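Local coordinates for protein MamA (Candidatus Magnetobacterium bavaricum, PDB 3VTX) that is a tetratricopeptide-repeat protein, an all-helical solenoid of antiparallel helix pairs of the kind that generally serves as a scaffold for protein-protein interaction, at residues Met9-Lys14 with Ile25-Lys30; Tyr77-Ala82 with Ile93-Arg98; Leu113-Asp118 with Glu128-Thr133. One frame throughout, in Å; residues are numbered along the deposited sequence.

Overall arrangement
In contacts 1, 2 and 3 alike, two helices that follow each other in the chain pack antiparallel, with a glycine of the first against an alanine of the second, and most of the touching residues are buried. Contact 1 lies near the N-terminal end, its centre about 24 Å from that of the chain, and on the opposite side of that centre from contact 3; contact 2 is the most central. Contacts 2 and 3 touch through helices 89-102 and 107-119. The residue after the alanine sets the chemistry: a tyrosine hydrogen-bonded to an aspartate in contact 1, a leucine in contact 2, and a tyrosine sharing a water with aspartate in contact 3.

Contact 1 of 3, residues Met9-Lys14 with Ile25-Lys30; sequences MDIGDK and IRAYKK
Tyr28 lays its ring across the backbone of Gly12 and carries its hydroxyl on to Asp13, joining the two antiparallel helices of a tetratricopeptide repeat (TPR), helix 5-18 and helix 21-34. The short segments run at 159° to each other with axes 7.8 Å apart, a spacing made possible by small residues: the CA atoms of Gly12 and Ala27 are 5.0 Å apart, and CB of Ala27 points toward helix 5-18, its methyl 3.6 Å from Gly12 N. The CA of Gly12 sits over one face of the Tyr28 ring, 4.2 Å from the centroid, in a CH-pi contact. Ile11 borders the alanine with its CG2 branch, and CG of Met9 lies near CE1 of Tyr28, while the Met9 side chain also packs on Glu40, Thr41 and Lys44 of helix 39-51. Tyr28 and Asp13 cross nearly at a right angle, their ring and carboxylate planes 63° apart. The aspartate CB leaves its helix away from the partner, but with CG beside the backbone N (chi1 -73°) the carboxylate swings back to the hydroxyl end of the ring. Its other oxygen, OD2, forms a salt bridge with Lys44 of helix 39-51, so this one carboxylate ties together three successive helices, and the lysine probably helps to stabilise its negative charge. Tyr28 OH donates to Asp13 OD1 at 2.6 Å; OD1 lies at the ring edge, in the ring plane, and is met by the hydroxyl on its anti side.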
loop_
_atom_site.group_PDB
_atom_site.type_symbol
_atom_site.label_atom_id
_atom_site.label_comp_id
_atom_site.label_asym_id
_atom_site.label_seq_id
_atom_site.Cartn_x
_atom_site.Cartn_y
_atom_site.Cartn_z
ATOM N N MET A 9 23.282 -7.408 -8.257
ATOM C CA MET A 9 22.045 -7.570 -7.528
ATOM C C MET A 9 22.319 -8.055 -6.090
ATOM O O MET A 9 21.714 -7.565 -5.153
ATOM C CB MET A 9 21.058 -8.468 -8.276
ATOM C CG MET A 9 19.632 -8.282 -7.798
ATOM S SD MET A 9 18.493 -9.480 -8.625
ATOM C CE MET A 9 19.104 -9.452 -10.343
ATOM N N ASP A 10 23.192 -9.057 -5.874
ATOM C CA ASP A 10 23.535 -9.539 -4.480
ATOM C C ASP A 10 24.094 -8.446 -3.588
ATOM O O ASP A 10 23.802 -8.352 -2.391
ATOM C CB ASP A 10 24.639 -10.635 -4.481
ATOM C CG ASP A 10 25.248 -10.886 -3.050
ATOM O OD1 ASP A 10 24.467 -11.296 -2.150
ATOM O OD2 ASP A 10 26.485 -10.650 -2.818
ATOM N N ILE A 11 25.011 -7.660 -4.144
ATOM C CA ILE A 11 25.599 -6.516 -3.396
ATOM C C ILE A 11 24.457 -5.600 -2.958
ATOM O O ILE A 11 24.310 -5.261 -1.778
ATOM C CB ILE A 11 26.658 -5.761 -4.233
ATOM C CG1 ILE A 11 27.916 -6.637 -4.415
ATOM C CG2 ILE A 11 27.071 -4.441 -3.553
ATOM C CD1 ILE A 11 28.785 -6.235 -5.573
ATOM N N GLY A 12 23.568 -5.292 -3.896
ATOM C CA GLY A 12 22.454 -4.395 -3.540
ATOM C C GLY A 12 21.584 -4.955 -2.440
ATOM O O GLY A 12 21.199 -4.263 -1.508
ATOM N N ASP A 13 21.267 -6.253 -2.545
ATOM C CA ASP A 13 20.396 -6.856 -1.558
ATOM C C ASP A 13 20.996 -6.768 -0.174
ATOM O O ASP A 13 20.309 -6.530 0.796
ATOM C CB ASP A 13 20.165 -8.319 -1.925
ATOM C CG ASP A 13 19.269 -8.479 -3.099
ATOM O OD1 ASP A 13 18.492 -7.535 -3.438
ATOM O OD2 ASP A 13 19.262 -9.583 -3.678
ATOM N N LYS A 14 22.284 -7.049 -0.084
ATOM C CA LYS A 14 22.979 -7.114 1.205
ATOM C C LYS A 14 23.138 -5.679 1.778
ATOM O O LYS A 14 23.048 -5.457 2.962
ATOM C CB LYS A 14 24.373 -7.706 1.022
ATOM C CG LYS A 14 24.473 -9.227 1.104
ATOM C CD LYS A 14 25.719 -9.737 0.378
ATOM C CE LYS A 14 27.034 -9.207 0.974
ATOM N NZ LYS A 14 28.156 -10.210 0.684
ATOM N N ILE A 25 21.017 1.300 -3.899
ATOM C CA ILE A 25 20.593 1.954 -5.132
ATOM C C ILE A 25 21.695 1.988 -6.208
ATOM O O ILE A 25 21.442 1.742 -7.379
ATOM C CB ILE A 25 20.167 3.391 -4.801
ATOM C CG1 ILE A 25 18.774 3.346 -4.081
ATOM C CG2 ILE A 25 19.997 4.215 -6.073
ATOM C CD1 ILE A 25 18.378 4.608 -3.304
ATOM N N ARG A 26 22.916 2.292 -5.790
ATOM C CA ARG A 26 24.054 2.249 -6.706
ATOM C C ARG A 26 24.219 0.895 -7.373
ATOM O O ARG A 26 24.409 0.834 -8.592
ATOM C CB ARG A 26 25.353 2.712 -6.043
ATOM C CG ARG A 26 25.345 4.177 -5.869
ATOM C CD ARG A 26 26.679 4.753 -5.327
ATOM N NE ARG A 26 26.735 4.648 -3.891
ATOM C CZ ARG A 26 27.475 3.811 -3.198
ATOM N NH1 ARG A 26 27.434 3.875 -1.878
ATOM N NH2 ARG A 26 28.291 3.008 -3.813
ATOM N N ALA A 27 24.157 -0.160 -6.592
ATOM C CA ALA A 27 24.299 -1.484 -7.127
ATOM C C ALA A 27 23.158 -1.869 -8.111
ATOM O O ALA A 27 23.402 -2.368 -9.206
ATOM C CB ALA A 27 24.410 -2.497 -5.980
ATOM N N TYR A 28 21.905 -1.485 -7.801
ATOM C CA TYR A 28 20.790 -1.817 -8.645
ATOM C C TYR A 28 20.800 -1.016 -9.914
ATOM O O TYR A 28 20.523 -1.556 -11.035
ATOM C CB TYR A 28 19.504 -1.602 -7.840
ATOM C CG TYR A 28 19.235 -2.515 -6.635
ATOM C CD1 TYR A 28 19.531 -3.868 -6.643
ATOM C CD2 TYR A 28 18.582 -2.031 -5.515
ATOM C CE1 TYR A 28 19.295 -4.650 -5.547
ATOM C CE2 TYR A 28 18.267 -2.844 -4.450
ATOM C CZ TYR A 28 18.608 -4.158 -4.485
ATOM O OH TYR A 28 18.280 -4.929 -3.426
ATOM N N LYS A 29 21.260 0.244 -9.818
ATOM C CA LYS A 29 21.412 1.068 -10.967
ATOM C C LYS A 29 22.482 0.487 -11.928
ATOM O O LYS A 29 22.341 0.637 -13.171
ATOM C CB LYS A 29 21.684 2.504 -10.645
ATOM C CG LYS A 29 20.473 3.317 -10.111
ATOM C CD LYS A 29 20.799 4.721 -9.777
ATOM C CE LYS A 29 19.620 5.534 -9.347
ATOM N NZ LYS A 29 20.076 6.905 -8.984
ATOM N N LYS A 30 23.529 -0.087 -11.345
ATOM C CA LYS A 30 24.627 -0.682 -12.138
ATOM C C LYS A 30 24.037 -1.908 -12.905
ATOM O O LYS A 30 24.258 -2.022 -14.118
ATOM C CB LYS A 30 25.759 -1.067 -11.243
ATOM C CG LYS A 30 26.976 -1.719 -12.060
ATOM C CD LYS A 30 28.338 -1.455 -11.448
ATOM C CE LYS A 30 29.489 -1.752 -12.478
ATOM N NZ LYS A 30 29.229 -0.966 -13.753
#

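Contact 2 of 3, residues Tyr77-Ala82 with Ile93-Arg98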
loop_
_atom_site.group_PDB
_atom_site.type_symbol
_atom_site.label_atom_id
_atom_site.label_comp_id
_atom_site.label_asym_id
_atom_site.label_seq_id
_atom_site.Cartn_x
_atom_site.Cartn_y
_atom_site.Cartn_z
ATOM N N TYR A 77 0.306 -2.580 -6.437
ATOM C CA TYR A 77 -0.039 -2.053 -5.139
ATOM C C TYR A 77 0.966 -0.963 -4.773
ATOM O O TYR A 77 0.587 0.067 -4.228
ATOM C CB TYR A 77 -0.043 -3.187 -4.077
ATOM C CG TYR A 77 -0.145 -2.642 -2.644
ATOM C CD1 TYR A 77 -1.337 -2.025 -2.164
ATOM C CD2 TYR A 77 0.961 -2.673 -1.799
ATOM C CE1 TYR A 77 -1.374 -1.553 -0.892
ATOM C CE2 TYR A 77 0.916 -2.149 -0.480
ATOM C CZ TYR A 77 -0.266 -1.582 -0.087
ATOM O OH TYR A 77 -0.389 -1.033 1.176
ATOM N N ILE A 78 2.251 -1.230 -4.963
ATOM C CA ILE A 78 3.282 -0.285 -4.562
ATOM C C ILE A 78 3.202 0.925 -5.454
ATOM O O ILE A 78 3.241 2.038 -4.960
ATOM C CB ILE A 78 4.686 -0.886 -4.556
ATOM C CG1 ILE A 78 4.769 -2.086 -3.580
ATOM C CG2 ILE A 78 5.699 0.250 -4.243
ATOM C CD1 ILE A 78 6.086 -2.961 -3.684
ATOM N N LEU A 79 2.994 0.719 -6.744
ATOM C CA LEU A 79 2.849 1.809 -7.702
ATOM C C LEU A 79 1.646 2.644 -7.347
ATOM O O LEU A 79 1.692 3.850 -7.320
ATOM C CB LEU A 79 2.667 1.263 -9.123
ATOM C CG LEU A 79 2.404 2.305 -10.263
ATOM C CD1 LEU A 79 3.494 3.400 -10.257
ATOM C CD2 LEU A 79 2.306 1.608 -11.684
ATOM N N GLY A 80 0.537 1.991 -7.066
ATOM C CA GLY A 80 -0.656 2.802 -6.712
ATOM C C GLY A 80 -0.543 3.519 -5.377
ATOM O O GLY A 80 -0.931 4.678 -5.258
ATOM N N SER A 81 0.016 2.847 -4.392
ATOM C CA SER A 81 0.347 3.486 -3.092
ATOM C C SER A 81 1.251 4.712 -3.254
ATOM O O SER A 81 1.020 5.775 -2.660
ATOM C CB SER A 81 0.952 2.470 -2.103
ATOM O OG SER A 81 0.053 1.450 -1.738
ATOM N N ALA A 82 2.272 4.577 -4.075
ATOM C CA ALA A 82 3.198 5.674 -4.347
ATOM C C ALA A 82 2.525 6.845 -5.037
ATOM O O ALA A 82 2.800 8.037 -4.758
ATOM C CB ALA A 82 4.375 5.142 -5.249
ATOM N N ILE A 93 -5.715 5.004 -8.181
ATOM C CA ILE A 93 -6.898 4.147 -8.416
ATOM C C ILE A 93 -6.582 3.135 -9.492
ATOM O O ILE A 93 -6.833 1.943 -9.334
ATOM C CB ILE A 93 -8.131 4.992 -8.792
ATOM C CG1 ILE A 93 -8.625 5.826 -7.599
ATOM C CG2 ILE A 93 -9.291 4.110 -9.254
ATOM C CD1 ILE A 93 -9.541 6.962 -8.031
ATOM N N ASP A 94 -6.104 3.616 -10.638
ATOM C CA ASP A 94 -5.886 2.706 -11.777
ATOM C C ASP A 94 -4.981 1.540 -11.376
ATOM O O ASP A 94 -5.336 0.387 -11.570
ATOM C CB ASP A 94 -5.320 3.409 -13.002
ATOM C CG ASP A 94 -6.283 4.414 -13.644
ATOM O OD1 ASP A 94 -7.529 4.464 -13.367
ATOM O OD2 ASP A 94 -5.742 5.229 -14.434
ATOM N N ALA A 95 -3.849 1.839 -10.727
ATOM C CA ALA A 95 -2.969 0.838 -10.269
ATOM C C ALA A 95 -3.508 -0.060 -9.202
ATOM O O ALA A 95 -3.300 -1.248 -9.263
ATOM C CB ALA A 95 -1.614 1.487 -9.753
ATOM N N LEU A 96 -4.220 0.493 -8.216
ATOM C CA LEU A 96 -4.737 -0.325 -7.153
ATOM C C LEU A 96 -5.820 -1.288 -7.705
ATOM O O LEU A 96 -5.873 -2.448 -7.263
ATOM C CB LEU A 96 -5.343 0.523 -6.037
ATOM C CG LEU A 96 -4.292 1.353 -5.310
ATOM C CD1 LEU A 96 -4.878 2.491 -4.519
ATOM C CD2 LEU A 96 -3.498 0.452 -4.385
ATOM N N GLN A 97 -6.616 -0.800 -8.654
ATOM C CA GLN A 97 -7.632 -1.626 -9.348
ATOM C C GLN A 97 -6.933 -2.802 -10.037
ATOM O O GLN A 97 -7.427 -3.965 -10.007
ATOM C CB GLN A 97 -8.414 -0.820 -10.405
ATOM C CG GLN A 97 -9.525 0.079 -9.862
ATOM C CD GLN A 97 -10.199 0.875 -10.967
ATOM O OE1 GLN A 97 -9.680 0.979 -12.069
ATOM N NE2 GLN A 97 -11.351 1.439 -10.670
ATOM N N ARG A 98 -5.820 -2.508 -10.672
ATOM C CA ARG A 98 -5.060 -3.564 -11.298
ATOM C C ARG A 98 -4.537 -4.548 -10.323
ATOM O O ARG A 98 -4.564 -5.730 -10.603
ATOM C CB ARG A 98 -3.985 -3.065 -12.230
ATOM C CG ARG A 98 -4.600 -2.438 -13.505
ATOM C CD ARG A 98 -3.618 -2.174 -14.635
ATOM N NE ARG A 98 -3.481 -0.736 -14.901
ATOM C CZ ARG A 98 -4.250 0.007 -15.701
ATOM N NH1 ARG A 98 -5.260 -0.520 -16.395
ATOM N NH2 ARG A 98 -3.983 1.299 -15.818
#
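With CG anti to the carbonyl carbon (chi1 -66°), Leu96 swings its branched end toward helix 73-85, although its CB does not point there. Tyr77 starts away from the partner helix, but its CG is anti to the backbone N (chi1 169°), which leaves CD1 of the ring within 4.0 Å of Leu96 CD2. The methyl approaches the ring obliquely. The same leucine spreads over the neighbouring backbone, with CG 4.2 Å from Gly80 CA. Beside it, CB of Ala95 points toward helix 73-85 and comes to 3.4 Å from Gly80 CA, a close approach of methyl to backbone; CG of Leu79 flanks this methyl from the side, at 4.1 Å. This is the glycine-alanine crossing between the two helices of a TPR, here with axes only 7.5 Å apart and the segments at 157°. The contact across the segments is apolar; within helix 73-85, Tyr77 O accepts from both Ser81 N and Ser81 OG, the two donors arriving from opposite faces of the carbonyl plane, and the serine oxygen at the same time lies over one face of the tyrosine ring, 3.4 Å above its plane and offset toward the rim. Tyr77 also meets the ring of Tyr106 and reaches Asp108 and Lys112 of helix 107-119, while Leu79 packs on Val66 of helix 55-68.

Contact 3 of 3, residues Leu113-Asp118 with Glu128-Thr133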
loop_
_atom_site.group_PDB
_atom_site.type_symbol
_atom_site.label_atom_id
_atom_site.label_comp_id
_atom_site.label_asym_id
_atom_site.label_seq_id
_atom_site.Cartn_x
_atom_site.Cartn_y
_atom_site.Cartn_z
ATOM N N LEU A 113 -7.212 1.669 -1.596
ATOM C CA LEU A 113 -8.139 2.149 -2.599
ATOM C C LEU A 113 -9.246 2.908 -1.929
ATOM O O LEU A 113 -9.631 3.983 -2.367
ATOM C CB LEU A 113 -8.735 0.945 -3.417
ATOM C CG LEU A 113 -9.747 1.395 -4.429
ATOM C CD1 LEU A 113 -9.113 2.265 -5.618
ATOM C CD2 LEU A 113 -10.408 0.071 -5.006
ATOM N N GLY A 114 -9.705 2.379 -0.814
ATOM C CA GLY A 114 -10.710 3.072 -0.033
ATOM C C GLY A 114 -10.235 4.435 0.514
ATOM O O GLY A 114 -10.974 5.453 0.422
ATOM N N LEU A 115 -8.984 4.472 0.976
ATOM C CA LEU A 115 -8.377 5.701 1.471
ATOM C C LEU A 115 -8.326 6.711 0.329
ATOM O O LEU A 115 -8.650 7.923 0.528
ATOM C CB LEU A 115 -6.990 5.482 2.028
ATOM C CG LEU A 115 -6.966 4.679 3.336
ATOM C CD1 LEU A 115 -5.474 4.505 3.726
ATOM C CD2 LEU A 115 -7.769 5.317 4.543
ATOM N N VAL A 116 -7.918 6.281 -0.841
ATOM C CA VAL A 116 -7.827 7.178 -1.992
ATOM C C VAL A 116 -9.255 7.735 -2.337
ATOM O O VAL A 116 -9.421 8.987 -2.433
ATOM C CB VAL A 116 -7.193 6.522 -3.193
ATOM C CG1 VAL A 116 -7.136 7.525 -4.409
ATOM C CG2 VAL A 116 -5.800 6.063 -2.924
ATOM N N TYR A 117 -10.240 6.876 -2.459
ATOM C CA TYR A 117 -11.617 7.304 -2.767
ATOM C C TYR A 117 -12.159 8.251 -1.731
ATOM O O TYR A 117 -12.668 9.314 -2.053
ATOM C CB TYR A 117 -12.524 6.137 -2.859
ATOM C CG TYR A 117 -12.492 5.402 -4.199
ATOM C CD1 TYR A 117 -12.531 6.065 -5.441
ATOM C CD2 TYR A 117 -12.557 4.012 -4.190
ATOM C CE1 TYR A 117 -12.546 5.323 -6.627
ATOM C CE2 TYR A 117 -12.571 3.295 -5.393
ATOM C CZ TYR A 117 -12.580 3.962 -6.564
ATOM O OH TYR A 117 -12.621 3.190 -7.709
ATOM N N ASP A 118 -11.890 7.976 -0.467
ATOM C CA ASP A 118 -12.461 8.847 0.546
ATOM C C ASP A 118 -11.805 10.235 0.465
ATOM O O ASP A 118 -12.492 11.251 0.706
ATOM C CB ASP A 118 -12.312 8.303 1.942
ATOM C CG ASP A 118 -13.375 8.904 2.942
ATOM O OD1 ASP A 118 -14.556 8.908 2.587
ATOM O OD2 ASP A 118 -12.912 9.409 4.019
ATOM N N GLU A 128 -17.385 0.725 -0.036
ATOM C CA GLU A 128 -17.357 -0.594 -0.708
ATOM C C GLU A 128 -15.975 -1.258 -0.510
ATOM O O GLU A 128 -15.876 -2.423 -0.108
ATOM C CB GLU A 128 -17.695 -0.392 -2.198
ATOM C CG GLU A 128 -17.650 -1.663 -3.100
ATOM C CD GLU A 128 -18.099 -1.366 -4.542
ATOM O OE1 GLU A 128 -17.876 -0.242 -5.105
ATOM O OE2 GLU A 128 -18.674 -2.286 -5.106
ATOM N N ALA A 129 -14.903 -0.480 -0.699
ATOM C CA ALA A 129 -13.529 -1.014 -0.594
ATOM C C ALA A 129 -13.222 -1.365 0.863
ATOM O O ALA A 129 -12.592 -2.381 1.204
ATOM C CB ALA A 129 -12.489 0.071 -1.076
ATOM N N TYR A 130 -13.640 -0.513 1.802
ATOM C CA TYR A 130 -13.416 -0.864 3.203
ATOM C C TYR A 130 -14.187 -2.135 3.682
ATOM O O TYR A 130 -13.674 -2.875 4.551
ATOM C CB TYR A 130 -13.803 0.281 4.152
ATOM C CG TYR A 130 -13.092 1.605 3.936
ATOM C CD1 TYR A 130 -11.741 1.652 3.695
ATOM C CD2 TYR A 130 -13.794 2.834 4.061
ATOM C CE1 TYR A 130 -11.072 2.898 3.588
ATOM C CE2 TYR A 130 -13.135 4.096 3.923
ATOM C CZ TYR A 130 -11.787 4.086 3.630
ATOM O OH TYR A 130 -11.105 5.292 3.635
ATOM N N GLU A 131 -15.416 -2.280 3.195
ATOM C CA GLU A 131 -16.249 -3.436 3.487
ATOM C C GLU A 131 -15.515 -4.686 2.993
ATOM O O GLU A 131 -15.448 -5.701 3.724
ATOM C CB GLU A 131 -17.615 -3.276 2.829
ATOM C CG GLU A 131 -18.498 -2.331 3.628
ATOM C CD GLU A 131 -19.840 -2.090 3.040
ATOM O OE1 GLU A 131 -20.015 -2.304 1.814
ATOM O OE2 GLU A 131 -20.748 -1.686 3.817
ATOM N N LYS A 132 -14.913 -4.576 1.819
ATOM C CA LYS A 132 -14.167 -5.723 1.263
ATOM C C LYS A 132 -12.998 -5.987 2.131
ATOM O O LYS A 132 -12.694 -7.133 2.377
ATOM C CB LYS A 132 -13.718 -5.470 -0.160
ATOM C CG LYS A 132 -13.198 -6.635 -0.902
ATOM C CD LYS A 132 -14.294 -7.664 -1.272
ATOM C CE LYS A 132 -13.608 -8.903 -1.938
ATOM N NZ LYS A 132 -14.522 -10.103 -1.973
ATOM N N THR A 133 -12.292 -4.924 2.624
ATOM C CA THR A 133 -11.181 -5.064 3.525
ATOM C C THR A 133 -11.557 -5.836 4.768
ATOM O O THR A 133 -10.840 -6.724 5.185
ATOM C CB THR A 133 -10.548 -3.697 3.950
ATOM O OG1 THR A 133 -10.147 -2.960 2.756
ATOM C CG2 THR A 133 -9.390 -3.851 4.908
HETATM O O HOH W 1 -12.481 7.048 5.350
#
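Apolar packing between Gly114 and the pair Ala129 and Tyr130 holds helix 107-119 against helix 123-136, the two antiparallel helices of another TPR. The methyl CB of Ala129 points toward helix 107-119 and lies 3.6 Å from Gly114 N, with CD2 of Leu113 at its flank. The Tyr130 ring lies against the glycine backbone obliquely, its CE1 3.5 Å from Gly114 C. It is brought across by a chi1 of -58°, which sets CG beside its own backbone N. Leu115 crosses the tyrosine at about a right angle: its CB leaves away from the partner helix, yet CD2 returns to 3.5 Å from Tyr130 OH. CB of Asp118 packs near the same end of the ring, 3.7 Å from Tyr130 OH. The ring of Tyr130 also meets that of Tyr111, their planes at about 45°. Polar contact runs through a water that links the tyrosine hydroxyl to the Asp118 carboxylate. The water is 2.8 Å from Tyr130 OH and donates a weak hydrogen bond to Asp118 OD2; the other oxygen, OD1, is bonded to His123 ND1. Helix 141-153 packs on this pair, with Ser146 and Ile147 against Tyr130 and Leu149 and Ala150 against Asp118, whereas helix 89-102 meets Leu113 through Ile100 and both Val116 and Tyr117 through Ile93.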